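Local coordinates for ferric vibriobactin ABC transporter, periplasmic ferric vibriobactin-binding protein (Vibrio cholerae, PDB 3R5T), which binds ferric vibriobactin in the periplasm and probably delivers it to an ABC transporter for iron uptake, at residues Arg25-Ala30 against Glu85-Ile90; Ser53-Gln58 against Arg66-Leu71; Gln224-Thr229 against Asn251-Gln256. All coordinates share one frame; numbering follows the deposited sequence.

Contact 1: Arg25-Ala30 against Glu85-Ile90; sequences RILSTA and EQPDLI
Arg-25 meets the 85-90 segment with both its backbone and its guanidinium. Its N donates to Asp-88 OD1 at 2.8 Å, reaching that oxygen from above the carboxylate plane, and its O takes the N-H of Asp-88 at 2.9 Å. The Asp-88 carboxylate turns to the Arg-25 backbone because its CG sits between N and the carbonyl carbon (chi1 56°); OD2 accepts from Lys-24 N. Farther out, the Arg-25 chain bends at chi2 and chi3 and brings NH2 to Glu-85 O at 2.7 Å, close to the guanidinium plane. NE uses a water to reach Gln-86 O. The link from NH2 to Glu-85 OE2 is long, 3.8 Å, and Glu-85 OE1 pairs instead with Lys-69.

Beyond this polar end the chains run as neighbouring parallel strands, with Leu-27 N giving Leu-89 O a nearly straight bond of 2.9 Å. Leu-27 points to the same face of the sheet as Ile-90. Its CB lies against Pro-87 CB at 3.7 Å and its CD1 meets Glu-85 CB, the two side chains crossing at about a right angle; Ile-26 shares the other face with Leu-89. Thr-29 turns CG2 to Ile-90 CG2 (3.6 Å), while its OG1 bonds to Val-91 O. The guanidinium thus meets the carbonyl of Glu-85 at the helix end directly, and that of Gln-86 just beyond it through water, a pairing likely to be electrostatically favourable.

Contact 2: Ser53-Gln58 against Arg66-Leu71; sequences STFFEQ and RQVKKL
A lysine chain lies over an aromatic face here and ends on a backbone carbonyl: in the conformer described, Lys-70 runs across the Phe-55 ring, and its NZ donates to Ser-53 O at 3.0 Å. The lysine and the phenylalanine point opposite ways, each passing alongside the other. Lys-70 CD stands 3.9 Å from the Phe-55 ring centroid, a CH-pi contact over the face but displaced toward the rim. Nearer the strand, Lys-70 CB touches Phe-55 CZ at 3.6 Å. Lys-70 CG meets Phe-55 CE1 at 3.7 Å, so the contact is carried mainly by methylenes. The Lys-70 ammonium is 5.6 Å from the centroid, at most a weak cation-pi attraction.

With CG anti to the backbone N (chi1 -172°), Lys-70 extends as far as CD; a bend at chi3 (57°) then takes the end of the chain to the Ser-53 carbonyl. A water accepts from both NZ and Phe-55 N, tying the ammonium to the loop a second time.

Val-68 O lies in the ring plane at the edge, 3.8 Å from Phe-55 CE2, and Val-68 CG1 packs against CZ. Ala-63 of helix 60-65 touches both Phe-55 and Val-68. A Schellman motif with Gln-67 as C-prime residue closes that helix and leads into strand 69-73. This is a beta-alpha-beta crossover from strand 44-49, whose connecting loop carries Phe-56 into the vibriobactin pocket.

Contact 3: Gln224-Thr229 against Asn251-Gln256; sequences QLQAET and NLPSIQ
Pro-253 packs its ring carbons on successive backbone carbonyls of 224-229. Leu-225 O and Gln-226 O lie toward the rim of the ring, the first nearest Pro-253 CD, and Pro-253 CG touches Gln-226 O at 3.3 Å. Ala-227 O instead stands over one face, 3.5 Å from Pro-253 CB. The Gln-226 side chain folds back to the CG corner of the same ring: it sets off away from 251-256, but the bend at chi2 (-77°) returns Gln-226 NE2 to 4.0 Å from Pro-253 CG, the two side chains crossing at a slant. Next to the proline, Leu-252 in the conformer described turns its CD2 methyl onto the backbone, 3.3 Å from Leu-225 O.

The apolar pair is Leu-252 CD2 with Leu-225 CB, 4.1 Å apart. Behind it, Phe-243 of helix 237-244 touches Leu-252, while Leu-225 rests on Asn-166 and Val-168 of strand 165-169.

Leu-252 is the N-cap residue of the short helix 253-256, and Pro-253 is the first helical residue. The helix precedes strand 260-264, while 224-229 leads into the adjacent parallel strand 229-233, so the contact sets the connection between two strands against the approach to the first of them, beside the start of 229-233 and near the mixed sheet's outer strand 260-264.

Polar contacts gather on the Ser-254 side. Ser-254 CA directs a weak C-H contact at Glu-228 O, with CA and O 3.2 Å apart and an angle of 148° at the hydrogen; the same carbonyl accepts from Gln-259 NE2. A water donates to Ala-227 O at 2.7 Å and also lies 3.2 Å from Ser-254 OG, bridging the segments. That hydroxyl additionally bonds with Thr-230 OG1. The Glu-228 carboxylate points elsewhere, accepting from Arg-164 N through OE1.

Contacts 1 and 2 belong to one parallel sheet, with contact 2 nested along the chain inside the loop that contact 1 closes. Their centres are 14 Å apart, and they touch directly: Glu-85 OE1 and Lys-69 NZ form a salt bridge at 2.8 Å, and Leu-27 CG packs on Leu-71 CD1. Contact 3 lies on the opposite side of the chain's centre, beside the other sheet, with its centre 45 Å from that of contact 1 and 37 Å from that of contact 2. Contact 2 reaches the siderophore itself through Phe-56. The side chains of Thr-29 in contact 1 and Leu-225 in contact 3 stay about 11 Å and 13 Å from bound vibriobactin.

Contact 1: Arg25-Ala30 against Glu85-Ile90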
ATOM      1  N   ARG A  25      12.482 -16.114 -11.363  1.00 15.59           N
ATOM      2  CA  ARG A  25      13.494 -15.198 -10.839  1.00 16.35           C
ATOM      3  C   ARG A  25      12.988 -13.790 -11.054  1.00 18.30           C
ATOM      4  O   ARG A  25      13.354 -13.133 -12.028  1.00 18.64           O
ATOM      5  CB  ARG A  25      14.851 -15.384 -11.544  1.00 17.51           C
ATOM      6  CG  ARG A  25      15.473 -16.762 -11.372  1.00 21.91           C
ATOM      7  CD  ARG A  25      16.506 -16.788 -10.248  1.00 26.89           C
ATOM      8  NE  ARG A  25      17.553 -15.765 -10.370  1.00 23.80           N
ATOM      9  CZ  ARG A  25      18.281 -15.344  -9.341  1.00 25.03           C
ATOM     10  NH1 ARG A  25      18.089 -15.882  -8.147  1.00 25.43           N
ATOM     11  NH2 ARG A  25      19.207 -14.402  -9.502  1.00 29.53           N
ATOM     12  N   ILE A  26      12.120 -13.340 -10.156  1.00 17.76           N
ATOM     13  CA  ILE A  26      11.429 -12.069 -10.344  1.00 16.89           C
ATOM     14  C   ILE A  26      12.203 -10.924  -9.687  1.00 15.48           C
ATOM     15  O   ILE A  26      12.609 -11.035  -8.538  1.00 15.97           O
ATOM     16  CB  ILE A  26      10.008 -12.112  -9.738  1.00 16.16           C
ATOM     17  CG1 ILE A  26       9.189 -13.271 -10.325  1.00 14.22           C
ATOM     18  CG2 ILE A  26       9.306 -10.780  -9.932  1.00 16.15           C
ATOM     19  CD1 ILE A  26       7.983 -13.669  -9.488  1.00 14.81           C
ATOM     20  N   LEU A  27      12.376  -9.833 -10.428  1.00 17.03           N
ATOM     21  CA  LEU A  27      13.075  -8.643  -9.932  1.00 15.36           C
ATOM     22  C   LEU A  27      12.085  -7.490  -9.841  1.00 16.27           C
ATOM     23  O   LEU A  27      11.459  -7.114 -10.836  1.00 16.73           O
ATOM     24  CB  LEU A  27      14.241  -8.267 -10.867  1.00 14.09           C
ATOM     25  CG  LEU A  27      15.175  -7.169 -10.353  1.00 15.10           C
ATOM     26  CD1 LEU A  27      16.598  -7.418 -10.797  1.00 16.49           C
ATOM     27  CD2 LEU A  27      14.675  -5.825 -10.808  1.00 16.45           C
ATOM     28  N   SER A  28      11.934  -6.931  -8.645  1.00 14.16           N
ATOM     29  CA  SER A  28      11.018  -5.815  -8.484  1.00 14.46           C
ATOM     30  C   SER A  28      11.744  -4.488  -8.502  1.00 15.59           C
ATOM     31  O   SER A  28      12.723  -4.297  -7.760  1.00 15.63           O
ATOM     32  CB  SER A  28      10.244  -5.931  -7.176  1.00 15.15           C
ATOM     33  OG  SER A  28       9.456  -4.767  -7.001  1.00 15.06           O
ATOM     34  N   THR A  29      11.289  -3.583  -9.366  1.00 16.42           N
ATOM     35  CA  THR A  29      11.860  -2.234  -9.404  1.00 15.74           C
ATOM     36  C   THR A  29      11.094  -1.228  -8.554  1.00 16.19           C
ATOM     37  O   THR A  29      11.452  -0.045  -8.537  1.00 16.41           O
ATOM     38  CB  THR A  29      11.963  -1.660 -10.845  1.00 15.15           C
ATOM     39  OG1 THR A  29      10.651  -1.376 -11.362  1.00 14.76           O
ATOM     40  CG2 THR A  29      12.668  -2.649 -11.775  1.00 15.60           C
ATOM     41  N   ALA A  30      10.044  -1.708  -7.877  1.00 13.42           N
ATOM     42  CA  ALA A  30       9.173  -0.841  -7.069  1.00 14.13           C
ATOM     43  C   ALA A  30       8.996  -1.421  -5.669  1.00 12.85           C
ATOM     44  O   ALA A  30       8.319  -2.445  -5.489  1.00 13.38           O
ATOM     45  CB  ALA A  30       7.781  -0.632  -7.746  1.00 13.68           C
ATOM     46  N   GLU A  85      21.588 -10.094 -11.942  1.00 25.07           N
ATOM     47  CA  GLU A  85      20.578 -10.910 -11.275  1.00 26.61           C
ATOM     48  C   GLU A  85      19.924 -11.921 -12.222  1.00 26.03           C
ATOM     49  O   GLU A  85      19.304 -12.887 -11.767  1.00 25.93           O
ATOM     50  CB  GLU A  85      19.514 -10.027 -10.621  1.00 29.38           C
ATOM     51  CG  GLU A  85      20.021  -9.236  -9.421  1.00 29.50           C
ATOM     52  CD  GLU A  85      20.599 -10.124  -8.336  1.00 32.57           C
ATOM     53  OE1 GLU A  85      21.775  -9.921  -7.959  1.00 33.54           O
ATOM     54  OE2 GLU A  85      19.893 -11.041  -7.872  1.00 34.67           O
ATOM     55  N   GLN A  86      20.062 -11.697 -13.528  1.00 25.35           N
ATOM     56  CA  GLN A  86      19.449 -12.556 -14.552  1.00 26.26           C
ATOM     57  C   GLN A  86      17.991 -12.906 -14.259  1.00 25.00           C
ATOM     58  O   GLN A  86      17.632 -14.084 -14.122  1.00 25.61           O
ATOM     59  CB  GLN A  86      20.267 -13.831 -14.786  1.00 30.25           C
ATOM     60  CG  GLN A  86      21.664 -13.567 -15.335  1.00 40.41           C
ATOM     61  CD  GLN A  86      21.988 -14.415 -16.545  1.00 51.14           C
ATOM     62  OE1 GLN A  86      21.146 -14.603 -17.428  1.00 53.29           O
ATOM     63  NE2 GLN A  86      23.213 -14.924 -16.602  1.00 54.50           N
ATOM     64  N   PRO A  87      17.139 -11.884 -14.172  1.00 20.65           N
ATOM     65  CA  PRO A  87      15.728 -12.138 -13.869  1.00 18.49           C
ATOM     66  C   PRO A  87      14.992 -12.663 -15.093  1.00 20.16           C
ATOM     67  O   PRO A  87      15.457 -12.506 -16.226  1.00 20.29           O
ATOM     68  CB  PRO A  87      15.210 -10.752 -13.493  1.00 16.89           C
ATOM     69  CG  PRO A  87      16.075  -9.814 -14.290  1.00 20.26           C
ATOM     70  CD  PRO A  87      17.425 -10.447 -14.350  1.00 21.04           C
ATOM     71  N   ASP A  88      13.843 -13.291 -14.869  1.00 20.04           N
ATOM     72  CA  ASP A  88      12.959 -13.664 -15.967  1.00 20.92           C
ATOM     73  C   ASP A  88      11.623 -12.920 -15.928  1.00 18.22           C
ATOM     74  O   ASP A  88      10.724 -13.179 -16.733  1.00 22.65           O
ATOM     75  CB  ASP A  88      12.750 -15.182 -16.043  1.00 21.78           C
ATOM     76  CG  ASP A  88      12.211 -15.783 -14.751  1.00 19.65           C
ATOM     77  OD1 ASP A  88      11.828 -15.030 -13.819  1.00 19.06           O
ATOM     78  OD2 ASP A  88      12.157 -17.037 -14.690  1.00 19.61           O
ATOM     79  N   LEU A  89      11.496 -11.993 -14.987  1.00 15.69           N
ATOM     80  CA  LEU A  89      10.372 -11.064 -14.988  1.00 16.92           C
ATOM     81  C   LEU A  89      10.820  -9.835 -14.218  1.00 16.47           C
ATOM     82  O   LEU A  89      11.353  -9.961 -13.130  1.00 18.63           O
ATOM     83  CB  LEU A  89       9.133 -11.665 -14.313  1.00 17.28           C
ATOM     84  CG  LEU A  89       7.889 -10.762 -14.310  1.00 17.18           C
ATOM     85  CD1 LEU A  89       7.320 -10.592 -15.719  1.00 21.09           C
ATOM     86  CD2 LEU A  89       6.816 -11.306 -13.377  1.00 15.38           C
ATOM     87  N   ILE A  90      10.557  -8.657 -14.772  1.00 14.56           N
ATOM     88  CA  ILE A  90      10.863  -7.395 -14.098  1.00 16.60           C
ATOM     89  C   ILE A  90       9.561  -6.635 -13.875  1.00 17.75           C
ATOM     90  O   ILE A  90       8.777  -6.462 -14.813  1.00 18.42           O
ATOM     91  CB  ILE A  90      11.847  -6.533 -14.940  1.00 17.39           C
ATOM     92  CG1 ILE A  90      13.179  -7.265 -15.104  1.00 17.85           C
ATOM     93  CG2 ILE A  90      12.092  -5.165 -14.281  1.00 18.52           C
ATOM     94  CD1 ILE A  90      14.081  -6.679 -16.182  1.00 18.98           C
TER
HETATM   95  O   HOH W   1      18.680 -16.196 -13.026  1.00 30.12           O

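Contact 2: Ser53-Gln58 against Arg66-Leu71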
ATOM      1  N   SER A  53      16.923   4.137   0.655  1.00 20.22           N
ATOM      2  CA  SER A  53      17.617   2.854   0.625  1.00 19.82           C
ATOM      3  C   SER A  53      17.126   1.847   1.657  1.00 18.80           C
ATOM      4  O   SER A  53      17.904   1.034   2.145  1.00 19.72           O
ATOM      5  CB  SER A  53      19.126   3.069   0.754  1.00 19.98           C
ATOM      6  OG  SER A  53      19.588   3.822  -0.352  1.00 22.74           O
ATOM      7  N   THR A  54      15.819   1.848   1.932  1.00 18.76           N
ATOM      8  CA  THR A  54      15.267   0.896   2.879  1.00 18.09           C
ATOM      9  C   THR A  54      14.176   0.040   2.244  1.00 16.69           C
ATOM     10  O   THR A  54      13.555   0.440   1.256  1.00 15.95           O
ATOM     11  CB  THR A  54      14.668   1.592   4.107  1.00 18.19           C
ATOM     12  OG1 THR A  54      13.605   2.469   3.704  1.00 23.78           O
ATOM     13  CG2 THR A  54      15.754   2.399   4.844  1.00 19.38           C
ATOM     14  N   PHE A  55      13.994  -1.141   2.820  1.00 15.38           N
ATOM     15  CA  PHE A  55      12.805  -1.962   2.601  1.00 14.99           C
ATOM     16  C   PHE A  55      11.737  -1.541   3.614  1.00 14.59           C
ATOM     17  O   PHE A  55      12.051  -1.133   4.730  1.00 19.88           O
ATOM     18  CB  PHE A  55      13.129  -3.441   2.841  1.00 16.55           C
ATOM     19  CG  PHE A  55      13.868  -4.131   1.710  1.00 18.40           C
ATOM     20  CD1 PHE A  55      13.886  -3.613   0.422  1.00 15.97           C
ATOM     21  CD2 PHE A  55      14.496  -5.341   1.945  1.00 18.20           C
ATOM     22  CE1 PHE A  55      14.546  -4.305  -0.599  1.00 17.20           C
ATOM     23  CE2 PHE A  55      15.150  -6.029   0.933  1.00 18.18           C
ATOM     24  CZ  PHE A  55      15.169  -5.507  -0.340  1.00 17.62           C
ATOM     25  N   PHE A  56      10.460  -1.681   3.266  1.00 14.98           N
ATOM     26  CA  PHE A  56       9.405  -1.368   4.243  1.00 13.79           C
ATOM     27  C   PHE A  56       9.483  -2.303   5.434  1.00 15.03           C
ATOM     28  O   PHE A  56       9.634  -3.522   5.266  1.00 16.52           O
ATOM     29  CB  PHE A  56       7.998  -1.399   3.627  1.00 14.25           C
ATOM     30  CG  PHE A  56       7.726  -0.286   2.653  1.00 15.97           C
ATOM     31  CD1 PHE A  56       8.035   1.033   2.972  1.00 16.37           C
ATOM     32  CD2 PHE A  56       7.164  -0.551   1.419  1.00 14.12           C
ATOM     33  CE1 PHE A  56       7.773   2.057   2.068  1.00 15.98           C
ATOM     34  CE2 PHE A  56       6.887   0.471   0.515  1.00 15.58           C
ATOM     35  CZ  PHE A  56       7.213   1.769   0.835  1.00 15.23           C
ATOM     36  N   GLU A  57       9.360  -1.752   6.637  1.00 16.37           N
ATOM     37  CA  GLU A  57       9.627  -2.515   7.855  1.00 16.91           C
ATOM     38  C   GLU A  57       8.661  -3.666   8.100  1.00 16.70           C
ATOM     39  O   GLU A  57       9.024  -4.655   8.734  1.00 16.77           O
ATOM     40  CB  GLU A  57       9.645  -1.580   9.073  1.00 18.67           C
ATOM     41  CG  GLU A  57      10.158  -2.229  10.344  1.00 21.43           C
ATOM     42  CD  GLU A  57      11.618  -2.683  10.272  1.00 23.60           C
ATOM     43  OE1 GLU A  57      12.362  -2.293   9.343  1.00 25.48           O
ATOM     44  OE2 GLU A  57      12.018  -3.449  11.169  1.00 23.23           O
ATOM     45  N   GLN A  58       7.439  -3.547   7.600  1.00 15.23           N
ATOM     46  CA  GLN A  58       6.484  -4.633   7.796  1.00 14.52           C
ATOM     47  C   GLN A  58       6.941  -5.970   7.190  1.00 14.65           C
ATOM     48  O   GLN A  58       6.473  -7.031   7.626  1.00 15.34           O
ATOM     49  CB  GLN A  58       5.094  -4.264   7.276  1.00 14.14           C
ATOM     50  CG  GLN A  58       5.029  -3.987   5.768  1.00 13.58           C
ATOM     51  CD  GLN A  58       5.199  -2.533   5.418  1.00 15.66           C
ATOM     52  OE1 GLN A  58       5.786  -1.751   6.194  1.00 15.78           O
ATOM     53  NE2 GLN A  58       4.696  -2.137   4.240  1.00 17.37           N
ATOM     54  N   ARG A  66      14.268 -14.556   3.062  1.00 23.01           N
ATOM     55  CA  ARG A  66      14.127 -15.157   1.735  1.00 21.91           C
ATOM     56  C   ARG A  66      15.248 -14.748   0.773  1.00 21.76           C
ATOM     57  O   ARG A  66      15.224 -15.091  -0.421  1.00 19.62           O
ATOM     58  CB  ARG A  66      12.751 -14.826   1.148  1.00 23.98           C
ATOM     59  CG  ARG A  66      11.620 -15.493   1.895  1.00 25.98           C
ATOM     60  CD  ARG A  66      10.268 -15.207   1.249  1.00 23.33           C
ATOM     61  NE  ARG A  66       9.183 -15.781   2.038  1.00 23.00           N
ATOM     62  CZ  ARG A  66       7.892 -15.551   1.826  1.00 21.17           C
ATOM     63  NH1 ARG A  66       7.489 -14.752   0.834  1.00 19.92           N
ATOM     64  NH2 ARG A  66       6.996 -16.118   2.624  1.00 23.94           N
ATOM     65  N   GLN A  67      16.235 -14.026   1.301  1.00 22.01           N
ATOM     66  CA  GLN A  67      17.405 -13.631   0.532  1.00 21.38           C
ATOM     67  C   GLN A  67      17.058 -12.737  -0.648  1.00 21.25           C
ATOM     68  O   GLN A  67      17.686 -12.816  -1.702  1.00 25.14           O
ATOM     69  CB  GLN A  67      18.188 -14.865   0.072  1.00 23.73           C
ATOM     70  CG  GLN A  67      18.754 -15.665   1.226  1.00 27.08           C
ATOM     71  CD  GLN A  67      19.335 -16.996   0.789  1.00 37.52           C
ATOM     72  OE1 GLN A  67      20.057 -17.078  -0.205  1.00 38.49           O
ATOM     73  NE2 GLN A  67      19.014 -18.053   1.532  1.00 39.77           N
ATOM     74  N   VAL A  68      16.080 -11.859  -0.453  1.00 19.27           N
ATOM     75  CA  VAL A  68      15.746 -10.877  -1.477  1.00 19.26           C
ATOM     76  C   VAL A  68      16.827  -9.802  -1.459  1.00 20.20           C
ATOM     77  O   VAL A  68      16.945  -9.065  -0.484  1.00 21.84           O
ATOM     78  CB  VAL A  68      14.373 -10.222  -1.212  1.00 17.22           C
ATOM     79  CG1 VAL A  68      14.074  -9.137  -2.256  1.00 16.65           C
ATOM     80  CG2 VAL A  68      13.274 -11.270  -1.188  1.00 18.06           C
ATOM     81  N   LYS A  69      17.617  -9.713  -2.528  1.00 18.36           N
ATOM     82  CA  LYS A  69      18.712  -8.755  -2.581  1.00 18.25           C
ATOM     83  C   LYS A  69      18.199  -7.325  -2.665  1.00 17.84           C
ATOM     84  O   LYS A  69      17.314  -7.033  -3.472  1.00 19.89           O
ATOM     85  CB  LYS A  69      19.607  -9.070  -3.785  1.00 21.69           C
ATOM     86  CG  LYS A  69      20.855  -8.221  -3.888  1.00 26.29           C
ATOM     87  CD  LYS A  69      21.791  -8.802  -4.935  1.00 31.97           C
ATOM     88  CE  LYS A  69      22.061 -10.285  -4.656  1.00 36.95           C
ATOM     89  NZ  LYS A  69      22.938 -10.960  -5.670  1.00 39.75           N
ATOM     90  N   LYS A  70      18.725  -6.429  -1.824  1.00 17.43           N
ATOM     91  CA  LYS A  70      18.329  -5.025  -1.905  0.69 19.23           C
ATOM     92  C   LYS A  70      19.120  -4.333  -3.005  1.00 19.19           C
ATOM     93  O   LYS A  70      20.359  -4.332  -3.003  1.00 20.33           O
ATOM     94  CB  LYS A  70      18.508  -4.291  -0.571  0.69 22.04           C
ATOM     95  CG  LYS A  70      17.927  -2.878  -0.595  0.69 23.81           C
ATOM     96  CD  LYS A  70      17.570  -2.364   0.800  0.69 28.73           C
ATOM     97  CE  LYS A  70      18.764  -2.394   1.725  0.69 31.05           C
ATOM     98  NZ  LYS A  70      18.491  -1.723   3.030  0.69 30.83           N
ATOM     99  N   LEU A  71      18.392  -3.760  -3.953  1.00 19.20           N
ATOM    100  CA  LEU A  71      19.002  -3.078  -5.084  1.00 19.44           C
ATOM    101  C   LEU A  71      19.076  -1.577  -4.819  1.00 20.10           C
ATOM    102  O   LEU A  71      19.337  -1.158  -3.691  1.00 21.41           O
ATOM    103  CB  LEU A  71      18.205  -3.373  -6.357  1.00 20.79           C
ATOM    104  CG  LEU A  71      18.042  -4.875  -6.640  1.00 23.58           C
ATOM    105  CD1 LEU A  71      17.067  -5.084  -7.786  1.00 25.57           C
ATOM    106  CD2 LEU A  71      19.398  -5.544  -6.913  1.00 24.72           C
TER
HETATM  107  O   HOH W   2      16.105  -2.249   4.577  1.00 24.47           O

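Contact 3: Gln224-Thr229 against Asn251-Gln256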
ATOM      1  N   GLN A 224     -11.380  21.580   6.666  1.00 22.85           N
ATOM      2  CA  GLN A 224     -12.714  21.346   6.110  1.00 23.65           C
ATOM      3  C   GLN A 224     -13.170  19.898   6.223  1.00 22.50           C
ATOM      4  O   GLN A 224     -14.306  19.578   5.857  1.00 22.45           O
ATOM      5  CB  GLN A 224     -12.762  21.813   4.654  1.00 25.67           C
ATOM      6  CG  GLN A 224     -12.464  23.306   4.511  1.00 28.18           C
ATOM      7  CD  GLN A 224     -12.382  23.765   3.060  1.00 31.10           C
ATOM      8  OE1 GLN A 224     -11.492  23.367   2.321  1.00 30.69           O
ATOM      9  NE2 GLN A 224     -13.312  24.631   2.659  1.00 34.30           N
ATOM     10  N   LEU A 225     -12.308  19.030   6.749  1.00 20.11           N
ATOM     11  CA  LEU A 225     -12.677  17.620   6.911  1.00 21.51           C
ATOM     12  C   LEU A 225     -13.807  17.464   7.934  1.00 24.86           C
ATOM     13  O   LEU A 225     -13.806  18.106   8.985  1.00 25.66           O
ATOM     14  CB  LEU A 225     -11.448  16.786   7.295  1.00 20.82           C
ATOM     15  CG  LEU A 225     -10.382  16.701   6.206  1.00 24.57           C
ATOM     16  CD1 LEU A 225      -9.083  16.114   6.755  1.00 25.25           C
ATOM     17  CD2 LEU A 225     -10.892  15.874   5.043  1.00 24.04           C
ATOM     18  N   GLN A 226     -14.786  16.619   7.628  1.00 25.07           N
ATOM     19  CA  GLN A 226     -15.964  16.545   8.486  1.00 28.49           C
ATOM     20  C   GLN A 226     -16.068  15.284   9.342  1.00 26.72           C
ATOM     21  O   GLN A 226     -16.878  15.233  10.276  1.00 26.98           O
ATOM     22  CB  GLN A 226     -17.246  16.721   7.664  1.00 30.73           C
ATOM     23  CG  GLN A 226     -17.348  18.046   6.912  1.00 36.86           C
ATOM     24  CD  GLN A 226     -17.732  19.225   7.804  1.00 42.57           C
ATOM     25  OE1 GLN A 226     -18.267  20.229   7.325  1.00 46.55           O
ATOM     26  NE2 GLN A 226     -17.462  19.108   9.099  1.00 41.04           N
ATOM     27  N   ALA A 227     -15.262  14.274   9.037  1.00 21.92           N
ATOM     28  CA  ALA A 227     -15.399  13.003   9.740  1.00 25.77           C
ATOM     29  C   ALA A 227     -15.103  13.118  11.235  1.00 25.48           C
ATOM     30  O   ALA A 227     -14.259  13.909  11.683  1.00 23.36           O
ATOM     31  CB  ALA A 227     -14.544  11.912   9.094  1.00 21.92           C
ATOM     32  N   GLU A 228     -15.811  12.292  11.991  1.00 24.50           N
ATOM     33  CA  GLU A 228     -15.720  12.255  13.436  1.00 26.58           C
ATOM     34  C   GLU A 228     -14.467  11.539  13.920  1.00 24.81           C
ATOM     35  O   GLU A 228     -14.115  11.625  15.096  1.00 24.85           O
ATOM     36  CB  GLU A 228     -16.953  11.555  14.009  1.00 28.19           C
ATOM     37  CG  GLU A 228     -18.264  12.271  13.712  1.00 30.21           C
ATOM     38  CD  GLU A 228     -19.035  11.723  12.506  1.00 29.70           C
ATOM     39  OE1 GLU A 228     -18.431  11.222  11.523  1.00 27.23           O
ATOM     40  OE2 GLU A 228     -20.283  11.811  12.544  1.00 32.69           O
ATOM     41  N   THR A 229     -13.806  10.831  13.009  1.00 21.59           N
ATOM     42  CA  THR A 229     -12.610  10.065  13.332  1.00 22.45           C
ATOM     43  C   THR A 229     -11.560  10.306  12.254  1.00 19.31           C
ATOM     44  O   THR A 229     -11.889  10.410  11.076  1.00 17.92           O
ATOM     45  CB  THR A 229     -12.924   8.560  13.445  1.00 24.32           C
ATOM     46  OG1 THR A 229     -13.818   8.352  14.550  1.00 24.36           O
ATOM     47  CG2 THR A 229     -11.653   7.742  13.662  1.00 23.82           C
ATOM     48  N   ASN A 251     -10.795  22.824  15.664  1.00 26.69           N
ATOM     49  CA  ASN A 251     -12.245  22.656  15.557  1.00 28.08           C
ATOM     50  C   ASN A 251     -12.682  21.473  14.686  1.00 27.94           C
ATOM     51  O   ASN A 251     -13.873  21.289  14.420  1.00 32.10           O
ATOM     52  CB  ASN A 251     -12.896  23.966  15.109  1.00 31.03           C
ATOM     53  CG  ASN A 251     -12.841  25.027  16.184  1.00 30.96           C
ATOM     54  OD1 ASN A 251     -13.073  24.739  17.360  1.00 32.25           O
ATOM     55  ND2 ASN A 251     -12.522  26.259  15.797  1.00 31.40           N
ATOM     56  N   LEU A 252     -11.726  20.655  14.250  1.00 24.70           N
ATOM     57  CA  LEU A 252     -12.073  19.454  13.497  0.65 23.80           C
ATOM     58  C   LEU A 252     -12.939  18.534  14.339  1.00 25.38           C
ATOM     59  O   LEU A 252     -12.681  18.338  15.523  1.00 28.26           O
ATOM     60  CB  LEU A 252     -10.830  18.684  13.041  0.65 23.97           C
ATOM     61  CG  LEU A 252     -10.157  19.128  11.746  0.65 25.38           C
ATOM     62  CD1 LEU A 252      -8.991  18.200  11.416  0.65 25.36           C
ATOM     63  CD2 LEU A 252     -11.148  19.164  10.603  0.65 26.08           C
ATOM     64  N   PRO A 253     -13.981  17.955  13.732  1.00 26.52           N
ATOM     65  CA  PRO A 253     -14.821  17.055  14.522  1.00 27.88           C
ATOM     66  C   PRO A 253     -14.033  15.925  15.185  1.00 25.29           C
ATOM     67  O   PRO A 253     -14.304  15.590  16.341  1.00 29.86           O
ATOM     68  CB  PRO A 253     -15.814  16.502  13.490  1.00 30.50           C
ATOM     69  CG  PRO A 253     -15.882  17.569  12.436  1.00 28.80           C
ATOM     70  CD  PRO A 253     -14.505  18.170  12.372  1.00 29.51           C
ATOM     71  N   SER A 254     -13.054  15.361  14.478  1.00 21.04           N
ATOM     72  CA  SER A 254     -12.277  14.262  15.039  1.00 23.22           C
ATOM     73  C   SER A 254     -11.394  14.704  16.211  1.00 25.15           C
ATOM     74  O   SER A 254     -11.197  13.951  17.166  1.00 25.79           O
ATOM     75  CB  SER A 254     -11.457  13.583  13.944  1.00 21.69           C
ATOM     76  OG  SER A 254     -10.606  14.521  13.302  1.00 23.85           O
ATOM     77  N   ILE A 255     -10.866  15.924  16.136  1.00 25.74           N
ATOM     78  CA  ILE A 255     -10.113  16.508  17.249  1.00 25.97           C
ATOM     79  C   ILE A 255     -11.022  16.896  18.425  1.00 27.65           C
ATOM     80  O   ILE A 255     -10.702  16.628  19.580  1.00 28.25           O
ATOM     81  CB  ILE A 255      -9.241  17.697  16.783  1.00 24.28           C
ATOM     82  CG1 ILE A 255      -8.092  17.181  15.914  1.00 21.96           C
ATOM     83  CG2 ILE A 255      -8.693  18.452  17.973  1.00 27.47           C
ATOM     84  CD1 ILE A 255      -7.246  18.291  15.299  1.00 25.32           C
ATOM     85  N   GLN A 256     -12.169  17.499  18.131  1.00 27.35           N
ATOM     86  CA  GLN A 256     -13.131  17.817  19.179  1.00 31.57           C
ATOM     87  C   GLN A 256     -13.532  16.565  19.960  1.00 32.86           C
ATOM     88  O   GLN A 256     -13.645  16.595  21.186  1.00 36.38           O
ATOM     89  CB  GLN A 256     -14.358  18.506  18.585  1.00 34.79           C
ATOM     90  CG  GLN A 256     -14.064  19.907  18.069  1.00 40.95           C
ATOM     91  CD  GLN A 256     -15.258  20.538  17.377  1.00 47.60           C
ATOM     92  OE1 GLN A 256     -16.003  19.868  16.664  1.00 50.52           O
ATOM     93  NE2 GLN A 256     -15.439  21.839  17.580  1.00 49.38           N
TER
HETATM   94  O   HOH W   3     -12.138  15.262  10.595  1.00 25.49           O